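Local coordinates for beta-galactosidase (Bacteroides thetaiotaomicron, PDB 5MT2), which probably hydrolyses beta-galactosidic linkages, releasing galactose from the non-reducing ends of beta-galactosides, at residues A[140-145]-A[210-215]; A[188-193]-A[253-258]; A[99-104]-A[359-364]. All blocks are in the same frame, centred on the assembly; numbering follows the deposited sequence.

Contact 1. Residues A[140-145]-A[210-215]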
loop_
_atom_site.group_PDB
_atom_site.type_symbol
_atom_site.label_atom_id
_atom_site.label_comp_id
_atom_site.label_asym_id
_atom_site.label_seq_id
_atom_site.Cartn_x
_atom_site.Cartn_y
_atom_site.Cartn_z
ATOM N N GLN A 140 -11.548 -10.599 5.107
ATOM C CA GLN A 140 -12.098 -11.375 6.199
ATOM C C GLN A 140 -12.835 -10.521 7.204
ATOM O O GLN A 140 -12.460 -9.373 7.454
ATOM C CB GLN A 140 -11.009 -12.159 6.894
ATOM C CG GLN A 140 -10.312 -13.123 5.945
ATOM C CD GLN A 140 -9.107 -13.781 6.562
ATOM O OE1 GLN A 140 -9.229 -14.812 7.232
ATOM N NE2 GLN A 140 -7.944 -13.194 6.371
ATOM N N THR A 141 -13.882 -11.105 7.808
ATOM C CA THR A 141 -14.598 -10.431 8.891
ATOM C C THR A 141 -14.096 -10.932 10.230
ATOM O O THR A 141 -13.794 -12.109 10.393
ATOM C CB THR A 141 -16.097 -10.651 8.832
ATOM O OG1 THR A 141 -16.364 -12.031 8.988
ATOM C CG2 THR A 141 -16.648 -10.218 7.518
ATOM N N TYR A 142 -13.986 -10.008 11.174
ATOM C CA TYR A 142 -13.638 -10.305 12.547
ATOM C C TYR A 142 -14.652 -9.574 13.429
ATOM O O TYR A 142 -14.886 -8.387 13.246
ATOM C CB TYR A 142 -12.228 -9.830 12.828
ATOM C CG TYR A 142 -11.830 -9.829 14.289
ATOM C CD1 TYR A 142 -11.689 -11.021 14.982
ATOM C CD2 TYR A 142 -11.566 -8.634 14.974
ATOM C CE1 TYR A 142 -11.304 -11.029 16.309
ATOM C CE2 TYR A 142 -11.176 -8.632 16.305
ATOM C CZ TYR A 142 -11.041 -9.843 16.971
ATOM O OH TYR A 142 -10.632 -9.895 18.283
ATOM N N LYS A 143 -15.260 -10.310 14.356
ATOM C CA LYS A 143 -16.310 -9.777 15.239
ATOM C C LYS A 143 -17.416 -9.126 14.428
ATOM O O LYS A 143 -17.925 -8.085 14.806
ATOM C CB LYS A 143 -15.719 -8.814 16.267
ATOM C CG LYS A 143 -14.619 -9.416 17.128
ATOM C CD LYS A 143 -15.116 -10.467 18.078
ATOM C CE LYS A 143 -14.069 -10.749 19.146
ATOM N NZ LYS A 143 -14.397 -11.991 19.892
ATOM N N GLY A 144 -17.759 -9.758 13.304
ATOM C CA GLY A 144 -18.850 -9.316 12.450
ATOM C C GLY A 144 -18.613 -8.083 11.615
ATOM O O GLY A 144 -19.545 -7.596 10.951
ATOM N N ARG A 145 -17.376 -7.592 11.622
ATOM C CA ARG A 145 -17.014 -6.371 10.917
ATOM C C ARG A 145 -15.885 -6.623 9.940
ATOM O O ARG A 145 -15.054 -7.518 10.138
ATOM C CB ARG A 145 -16.556 -5.308 11.908
ATOM C CG ARG A 145 -17.678 -4.706 12.728
ATOM C CD ARG A 145 -17.149 -3.635 13.653
ATOM N NE ARG A 145 -18.247 -2.890 14.242
ATOM C CZ ARG A 145 -18.689 -1.702 13.840
ATOM N NH1 ARG A 145 -19.730 -1.175 14.469
ATOM N NH2 ARG A 145 -18.133 -1.043 12.829
ATOM N N VAL A 210 -3.027 -4.704 8.120
ATOM C CA VAL A 210 -3.171 -5.721 9.142
ATOM C C VAL A 210 -3.618 -7.033 8.507
ATOM O O VAL A 210 -4.586 -7.097 7.762
ATOM C CB VAL A 210 -4.135 -5.245 10.238
ATOM C CG1 VAL A 210 -4.310 -6.329 11.293
ATOM C CG2 VAL A 210 -3.609 -3.971 10.894
ATOM N N TYR A 211 -2.898 -8.085 8.857
ATOM C CA TYR A 211 -3.198 -9.429 8.422
ATOM C C TYR A 211 -3.728 -10.236 9.586
ATOM O O TYR A 211 -3.248 -10.093 10.720
ATOM C CB TYR A 211 -1.910 -10.096 7.895
ATOM C CG TYR A 211 -1.364 -9.368 6.700
ATOM C CD1 TYR A 211 -1.985 -9.489 5.469
ATOM C CD2 TYR A 211 -0.289 -8.517 6.813
ATOM C CE1 TYR A 211 -1.536 -8.797 4.371
ATOM C CE2 TYR A 211 0.192 -7.814 5.720
ATOM C CZ TYR A 211 -0.439 -7.956 4.497
ATOM O OH TYR A 211 0.001 -7.245 3.397
ATOM N N TRP A 212 -4.703 -11.099 9.283
ATOM C CA TRP A 212 -5.148 -12.064 10.255
ATOM C C TRP A 212 -4.397 -13.364 10.067
ATOM O O TRP A 212 -4.714 -14.162 9.189
ATOM C CB TRP A 212 -6.658 -12.302 10.142
ATOM C CG TRP A 212 -7.283 -13.003 11.302
ATOM C CD1 TRP A 212 -6.663 -13.529 12.399
ATOM C CD2 TRP A 212 -8.682 -13.269 11.462
ATOM N NE1 TRP A 212 -7.599 -14.103 13.235
ATOM C CE2 TRP A 212 -8.844 -13.953 12.685
ATOM C CE3 TRP A 212 -9.812 -12.979 10.693
ATOM C CZ2 TRP A 212 -10.100 -14.365 13.154
ATOM C CZ3 TRP A 212 -11.052 -13.384 11.151
ATOM C CH2 TRP A 212 -11.192 -14.068 12.376
ATOM N N ASP A 213 -3.380 -13.550 10.900
ATOM C CA ASP A 213 -2.566 -14.760 10.889
ATOM C C ASP A 213 -3.114 -15.722 11.926
ATOM O O ASP A 213 -2.708 -15.687 13.078
ATOM C CB ASP A 213 -1.113 -14.397 11.193
ATOM C CG ASP A 213 -0.212 -15.592 11.186
ATOM O OD1 ASP A 213 -0.636 -16.641 10.653
ATOM O OD2 ASP A 213 0.920 -15.462 11.694
ATOM N N LYS A 214 -4.030 -16.594 11.513
ATOM C CA LYS A 214 -4.686 -17.489 12.464
ATOM C C LYS A 214 -3.707 -18.508 13.030
ATOM O O LYS A 214 -3.960 -19.057 14.101
ATOM C CB LYS A 214 -5.893 -18.179 11.821
ATOM C CG LYS A 214 -6.980 -17.178 11.439
ATOM C CD LYS A 214 -8.288 -17.869 11.093
ATOM C CE LYS A 214 -9.306 -16.890 10.541
ATOM N NZ LYS A 214 -8.932 -16.460 9.168
ATOM N N ASP A 215 -2.588 -18.735 12.333
ATOM C CA ASP A 215 -1.512 -19.560 12.885
ATOM C C ASP A 215 -0.683 -18.891 13.965
ATOM O O ASP A 215 0.084 -19.572 14.636
ATOM C CB ASP A 215 -0.574 -20.028 11.775
ATOM C CG ASP A 215 -1.234 -21.035 10.861
ATOM O OD1 ASP A 215 -2.087 -21.833 11.335
ATOM O OD2 ASP A 215 -0.889 -21.030 9.675
HETATM O O HOH W 1 -5.023 -14.216 6.647
#
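Gln140 and Trp212 are the closest backbone neighbours, their CA atoms 8.1 Å apart, where the loop 140-145 passes the end of strand 204-212, so side chains must bridge the gap. Trp212 does most of this, its CG anti to the backbone N (chi1 -165°), which carries the indole out to the loop. Its rim meets the backbone of Thr141: CZ3 is 3.1 Å from Thr141 O, and the carbonyl lies at the ring edge, where weakly polar C-H groups suit an oxygen. Over one face comes the edge of Tyr142, led by CD1, in a T-shaped stack with planes at 74° and centroids 5.5 Å apart. The opposite face is covered by Lys214, whose CE sits 3.5 Å above the centre of the Trp212 ring. Bending at its last torsion, the lysine presents NZ to Gln140 OE1 at 2.6 Å, in the carbonyl plane and with a C=O...N angle of 159°. The amide's other half donates: Gln140 NE2 binds the backbone O of Leu128 and, at 3.1 Å, a water that gives its own hydrogen to Trp212 O. With an alanine here, Lys214 NZ would probably lose this acceptor and the water the NE2 donor that ties it to the loop. A type I' turn from Tyr142 to Arg145 reverses the chain; its central residues, Lys143 and Gly144, both have positive phi, which Gly144 adopts without strain. Such a turn, ending the long connection between the first two strands of one blade, with side chains against the first strand of the next, fits a five-bladed beta-propeller.

Contact 2. Residues A[188-193]-A[253-258]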
loop_
_atom_site.group_PDB
_atom_site.type_symbol
_atom_site.label_atom_id
_atom_site.label_comp_id
_atom_site.label_asym_id
_atom_site.label_seq_id
_atom_site.Cartn_x
_atom_site.Cartn_y
_atom_site.Cartn_z
ATOM N N PRO A 188 -5.808 7.734 17.159
ATOM C CA PRO A 188 -5.070 6.697 16.402
ATOM C C PRO A 188 -4.868 5.419 17.186
ATOM O O PRO A 188 -4.980 5.407 18.420
ATOM C CB PRO A 188 -3.696 7.329 16.137
ATOM C CG PRO A 188 -3.683 8.646 16.804
ATOM C CD PRO A 188 -4.987 8.908 17.496
ATOM N N ILE A 189 -4.571 4.341 16.470
ATOM C CA ILE A 189 -4.144 3.103 17.125
ATOM C C ILE A 189 -2.641 2.991 17.273
ATOM O O ILE A 189 -2.193 2.249 18.120
ATOM C CB ILE A 189 -4.719 1.850 16.465
ATOM C CG1 ILE A 189 -4.425 1.818 14.948
ATOM C CG2 ILE A 189 -6.208 1.750 16.794
ATOM C CD1 ILE A 189 -4.506 0.425 14.383
ATOM N N LEU A 190 -1.875 3.689 16.444
ATOM C CA LEU A 190 -0.431 3.778 16.610
ATOM C C LEU A 190 0.009 5.190 16.321
ATOM O O LEU A 190 -0.553 5.867 15.437
ATOM C CB LEU A 190 0.324 2.877 15.651
ATOM C CG LEU A 190 0.398 1.364 15.768
ATOM C CD1 LEU A 190 1.516 0.905 14.850
ATOM C CD2 LEU A 190 0.696 0.849 17.141
ATOM N N SER A 191 1.057 5.611 16.998
ATOM C CA SER A 191 1.562 6.956 16.842
ATOM C C SER A 191 3.051 6.992 17.117
ATOM O O SER A 191 3.564 6.194 17.908
ATOM C CB SER A 191 0.815 7.872 17.797
ATOM O OG SER A 191 1.417 9.135 17.909
ATOM N N ILE A 192 3.722 7.964 16.502
ATOM C CA ILE A 192 5.102 8.270 16.833
ATOM C C ILE A 192 5.271 8.672 18.302
ATOM O O ILE A 192 6.376 8.572 18.837
ATOM C CB ILE A 192 5.703 9.374 15.931
ATOM C CG1 ILE A 192 5.060 10.760 16.187
ATOM C CG2 ILE A 192 5.591 8.979 14.462
ATOM C CD1 ILE A 192 5.854 11.917 15.619
ATOM N N HIS A 193 4.183 9.128 18.931
ATOM C CA HIS A 193 4.219 9.588 20.320
ATOM C C HIS A 193 3.985 8.483 21.336
ATOM O O HIS A 193 4.062 8.737 22.525
ATOM C CB HIS A 193 3.232 10.730 20.519
ATOM C CG HIS A 193 3.497 11.884 19.601
ATOM N ND1 HIS A 193 4.727 12.512 19.558
ATOM C CD2 HIS A 193 2.727 12.491 18.658
ATOM C CE1 HIS A 193 4.698 13.467 18.642
ATOM N NE2 HIS A 193 3.498 13.477 18.088
ATOM N N TRP A 253 -1.906 -2.500 20.534
ATOM C CA TRP A 253 -0.812 -2.925 19.668
ATOM C C TRP A 253 0.489 -2.888 20.419
ATOM O O TRP A 253 0.707 -2.009 21.239
ATOM C CB TRP A 253 -0.753 -2.005 18.436
ATOM C CG TRP A 253 -1.935 -2.204 17.608
ATOM C CD1 TRP A 253 -3.153 -1.603 17.736
ATOM C CD2 TRP A 253 -2.054 -3.131 16.546
ATOM N NE1 TRP A 253 -4.034 -2.109 16.814
ATOM C CE2 TRP A 253 -3.380 -3.064 16.074
ATOM C CE3 TRP A 253 -1.177 -4.051 15.965
ATOM C CZ2 TRP A 253 -3.840 -3.874 15.030
ATOM C CZ3 TRP A 253 -1.626 -4.851 14.940
ATOM C CH2 TRP A 253 -2.941 -4.756 14.481
ATOM N N LYS A 254 1.369 -3.837 20.117
ATOM C CA LYS A 254 2.743 -3.794 20.591
ATOM C C LYS A 254 3.644 -3.882 19.371
ATOM O O LYS A 254 3.335 -4.608 18.423
ATOM C CB LYS A 254 3.034 -4.985 21.504
ATOM C CG LYS A 254 2.420 -4.910 22.895
ATOM C CD LYS A 254 2.707 -6.194 23.674
ATOM C CE LYS A 254 1.927 -6.261 24.979
ATOM N NZ LYS A 254 2.040 -7.604 25.618
ATOM N N ARG A 255 4.765 -3.169 19.401
ATOM C CA ARG A 255 5.775 -3.301 18.349
ATOM C C ARG A 255 6.510 -4.619 18.455
ATOM O O ARG A 255 6.819 -5.091 19.541
ATOM C CB ARG A 255 6.809 -2.165 18.390
ATOM C CG ARG A 255 6.394 -0.889 17.695
ATOM C CD ARG A 255 5.335 -0.128 18.471
ATOM N NE ARG A 255 5.171 1.190 17.868
ATOM C CZ ARG A 255 4.283 2.106 18.235
ATOM N NH1 ARG A 255 3.402 1.875 19.197
ATOM N NH2 ARG A 255 4.251 3.270 17.591
ATOM N N TYR A 256 6.823 -5.185 17.307
ATOM C CA TYR A 256 7.735 -6.312 17.232
ATOM C C TYR A 256 9.113 -5.816 17.746
ATOM O O TYR A 256 9.605 -4.789 17.290
ATOM C CB TYR A 256 7.807 -6.834 15.799
ATOM C CG TYR A 256 8.766 -7.957 15.622
ATOM C CD1 TYR A 256 8.525 -9.182 16.229
ATOM C CD2 TYR A 256 9.917 -7.812 14.851
ATOM C CE1 TYR A 256 9.402 -10.230 16.099
ATOM C CE2 TYR A 256 10.803 -8.865 14.694
ATOM C CZ TYR A 256 10.548 -10.076 15.341
ATOM O OH TYR A 256 11.413 -11.151 15.214
ATOM N N PRO A 257 9.705 -6.522 18.728
ATOM C CA PRO A 257 10.990 -6.060 19.268
ATOM C C PRO A 257 12.147 -6.037 18.270
ATOM O O PRO A 257 13.073 -5.244 18.444
ATOM C CB PRO A 257 11.272 -7.058 20.410
ATOM C CG PRO A 257 9.938 -7.587 20.794
ATOM C CD PRO A 257 9.143 -7.632 19.531
ATOM N N GLY A 258 12.100 -6.873 17.237
ATOM C CA GLY A 258 13.144 -6.904 16.222
ATOM C C GLY A 258 13.030 -5.914 15.098
ATOM O O GLY A 258 13.729 -6.054 14.104
#
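A guanidinium group gripped at its edge while a leucine methyl covers one of its faces is the striking feature where Arg255 meets Leu190 and Ser191. Arg255 NH2 donates to Ser191 O at 3.0 Å, but the bond is bent: the N-H...O angle is 135°, and the nitrogen stands 47° out of the carbonyl plane rather than on a lone pair. Leu190 CD2 lies over the guanidinium face, 3.5 Å from Arg255 NH1, its side chain sliding past the arginine in the opposite direction. Arginine suits such a buried place because its edge can be polar while its flat faces accept apolar cover. Its charge is met chiefly by Glu201, which pairs with NE, and by Asp194, which pairs with NH1. The chain gets there by bending at its second torsion (chi2 73°), which swings the head toward the loop.

The same Leu190 CD2 also touches Trp253 CB at 3.5 Å, so that one branch of the leucine lies between tryptophan and arginine. Ile189 and Leu190 both face Val167 and form a classic beta bulge on strand 166-172. The loop that carries them leads from one propeller blade to the next, and strand 254-255 is the outer strand of that next blade, so the packing joins adjacent blades near their rims.

Beside the leucine, Ile189 crosses the indole obliquely, its CD1 3.5 Å from Trp253 NE1; a branched aliphatic chain offers both CB and CD1 to the pyrrole part of the ring. Beyond this apolar patch Ser191 OG accepts from His193 N at 2.9 Å, an ST turn that fixes the backbone just after the carbonyl Arg255 uses.

Contact 3. Residues A[99-104]-A[359-364]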
loop_
_atom_site.group_PDB
_atom_site.type_symbol
_atom_site.label_atom_id
_atom_site.label_comp_id
_atom_site.label_asym_id
_atom_site.label_seq_id
_atom_site.Cartn_x
_atom_site.Cartn_y
_atom_site.Cartn_z
ATOM N N ASN A 99 -13.876 -7.292 -14.237
ATOM C CA ASN A 99 -12.787 -7.977 -14.917
ATOM C C ASN A 99 -11.370 -7.639 -14.505
ATOM O O ASN A 99 -10.437 -8.018 -15.208
ATOM C CB ASN A 99 -12.951 -7.759 -16.428
ATOM C CG ASN A 99 -12.603 -6.341 -16.869
ATOM O OD1 ASN A 99 -12.359 -5.450 -16.040
ATOM N ND2 ASN A 99 -12.562 -6.125 -18.193
ATOM N N LEU A 100 -11.224 -6.869 -13.429
ATOM C CA LEU A 100 -9.931 -6.419 -12.909
ATOM C C LEU A 100 -9.220 -5.323 -13.702
ATOM O O LEU A 100 -8.264 -4.738 -13.197
ATOM C CB LEU A 100 -8.968 -7.598 -12.672
ATOM C CG LEU A 100 -9.268 -8.424 -11.411
ATOM C CD1 LEU A 100 -8.570 -9.772 -11.442
ATOM C CD2 LEU A 100 -8.899 -7.641 -10.166
ATOM N N LEU A 101 -9.684 -5.024 -14.905
ATOM C CA LEU A 101 -9.025 -4.091 -15.790
ATOM C C LEU A 101 -9.750 -2.786 -15.928
ATOM O O LEU A 101 -9.111 -1.739 -15.979
ATOM C CB LEU A 101 -8.876 -4.697 -17.184
ATOM C CG LEU A 101 -8.007 -5.951 -17.253
ATOM C CD1 LEU A 101 -8.118 -6.591 -18.626
ATOM C CD2 LEU A 101 -6.563 -5.623 -16.953
ATOM N N ASP A 102 -11.066 -2.843 -16.034
ATOM C CA ASP A 102 -11.929 -1.683 -16.288
ATOM C C ASP A 102 -12.646 -1.355 -14.995
ATOM O O ASP A 102 -13.383 -2.210 -14.499
ATOM C CB ASP A 102 -13.004 -2.030 -17.327
ATOM C CG ASP A 102 -12.436 -2.276 -18.717
ATOM O OD1 ASP A 102 -12.096 -3.415 -19.067
ATOM O OD2 ASP A 102 -12.339 -1.300 -19.479
ATOM N N TRP A 103 -12.459 -0.139 -14.480
ATOM C CA TRP A 103 -12.910 0.244 -13.144
ATOM C C TRP A 103 -13.879 1.415 -13.187
ATOM O O TRP A 103 -13.722 2.315 -13.993
ATOM C CB TRP A 103 -11.686 0.604 -12.286
ATOM C CG TRP A 103 -10.850 -0.591 -12.014
ATOM C CD1 TRP A 103 -9.878 -1.110 -12.813
ATOM C CD2 TRP A 103 -11.007 -1.505 -10.932
ATOM N NE1 TRP A 103 -9.378 -2.251 -12.257
ATOM C CE2 TRP A 103 -10.058 -2.521 -11.109
ATOM C CE3 TRP A 103 -11.840 -1.548 -9.811
ATOM C CZ2 TRP A 103 -9.913 -3.568 -10.205
ATOM C CZ3 TRP A 103 -11.709 -2.591 -8.933
ATOM C CH2 TRP A 103 -10.763 -3.603 -9.142
ATOM N N ARG A 104 -14.889 1.372 -12.317
ATOM C CA ARG A 104 -15.911 2.410 -12.181
ATOM C C ARG A 104 -15.871 2.884 -10.729
ATOM O O ARG A 104 -16.129 2.097 -9.800
ATOM C CB ARG A 104 -17.281 1.806 -12.473
ATOM C CG ARG A 104 -17.487 1.416 -13.924
ATOM C CD ARG A 104 -18.827 0.708 -14.152
ATOM N NE ARG A 104 -18.927 -0.575 -13.438
ATOM C CZ ARG A 104 -18.283 -1.695 -13.772
ATOM N NH1 ARG A 104 -17.462 -1.738 -14.825
ATOM N NH2 ARG A 104 -18.448 -2.800 -13.041
ATOM N N ILE A 359 -3.469 5.318 -10.911
ATOM C CA ILE A 359 -3.239 3.893 -10.686
ATOM C C ILE A 359 -3.287 3.189 -12.039
ATOM O O ILE A 359 -4.228 3.389 -12.818
ATOM C CB ILE A 359 -4.273 3.315 -9.703
ATOM C CG1 ILE A 359 -3.994 3.885 -8.310
ATOM C CG2 ILE A 359 -4.229 1.783 -9.700
ATOM C CD1 ILE A 359 -5.116 3.675 -7.317
ATOM N N ALA A 360 -2.264 2.396 -12.292
ATOM C CA ALA A 360 -2.116 1.625 -13.529
ATOM C C ALA A 360 -1.996 0.140 -13.226
ATOM O O ALA A 360 -1.871 -0.262 -12.060
ATOM C CB ALA A 360 -0.890 2.104 -14.283
ATOM N N ILE A 361 -2.025 -0.675 -14.289
ATOM C CA ILE A 361 -2.006 -2.111 -14.179
ATOM C C ILE A 361 -0.992 -2.694 -15.149
ATOM O O ILE A 361 -0.928 -2.277 -16.320
ATOM C CB ILE A 361 -3.372 -2.764 -14.495
ATOM C CG1 ILE A 361 -4.527 -1.996 -13.857
ATOM C CG2 ILE A 361 -3.363 -4.211 -14.006
ATOM C CD1 ILE A 361 -5.901 -2.504 -14.272
ATOM N N ALA A 362 -0.230 -3.667 -14.665
ATOM C CA ALA A 362 0.613 -4.514 -15.511
ATOM C C ALA A 362 0.138 -5.935 -15.366
ATOM O O ALA A 362 -0.342 -6.316 -14.306
ATOM C CB ALA A 362 2.067 -4.390 -15.133
ATOM N N THR A 363 0.290 -6.713 -16.427
ATOM C CA THR A 363 -0.181 -8.090 -16.444
ATOM C C THR A 363 0.879 -9.053 -16.983
ATOM O O THR A 363 1.835 -8.662 -17.659
ATOM C CB THR A 363 -1.479 -8.224 -17.275
ATOM O OG1 THR A 363 -1.242 -7.762 -18.616
ATOM C CG2 THR A 363 -2.638 -7.409 -16.628
ATOM N N SER A 364 0.683 -10.319 -16.666
ATOM C CA SER A 364 1.627 -11.361 -17.029
ATOM C C SER A 364 1.576 -11.723 -18.521
ATOM O O SER A 364 2.570 -12.211 -19.066
ATOM C CB SER A 364 1.404 -12.577 -16.146
ATOM O OG SER A 364 0.072 -13.006 -16.197
#
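Ile361 points the end of its longer branch into the curl of the loop 99-104, so that a single methyl, CD1, makes most of the contact. It lies 3.4 Å from Leu100 O and 3.7 Å from Leu101 O. Trp103 comes in at a slant and turns an edge to the isoleucine: the methyl sits near the indole plane, 4.0 Å from NE1. The side chain of Leu101 meets that of Ile361 at about a right angle, with CD2 4.2 Å from Ile361 CD1, and the same CD2 reaches on to Thr363 CG2. With CG1 anti to its carbonyl carbon (chi1 -43°) and an extended chain beyond, Ile361 has the reach for this.

Strand 357-363 belongs to the last blade of a five-bladed propeller, paired there with the N-terminal strand 45-51 in the velcro closure familiar from this fold, whereas the loop joins the two outer strands of the first blade. Asn99 holds the loop in shape. Its OD1 accepts from Leu101 N, an Asx turn, and from Asp102 N, both at 2.9 Å. Trp103 NE1 adds a weak bond to Leu100 O, bringing the indole edge close beside the carbonyl that Ile361 touches.

Overall arrangement
All three contacts join neighbouring blades of the propeller. Contacts 1 and 2, with centres 19 Å apart, share one interface: contact 1 uses a loop within the blade that begins with strand 121-126, contact 2 the connection that leaves it, both against the next blade, at its innermost strand 204-212 and its outermost strand 254-255 respectively. Their segments alternate along the chain, and they meet where Val210 CG2 packs 3.7 Å from Trp253 CH2. The centre of contact 3 lies about 27 Å from that of contact 1 and 34 Å from that of contact 2, across the chain's centre from the latter. Its segments enclose the other four in sequence, and it packs the last blade against the first, where the ring closes.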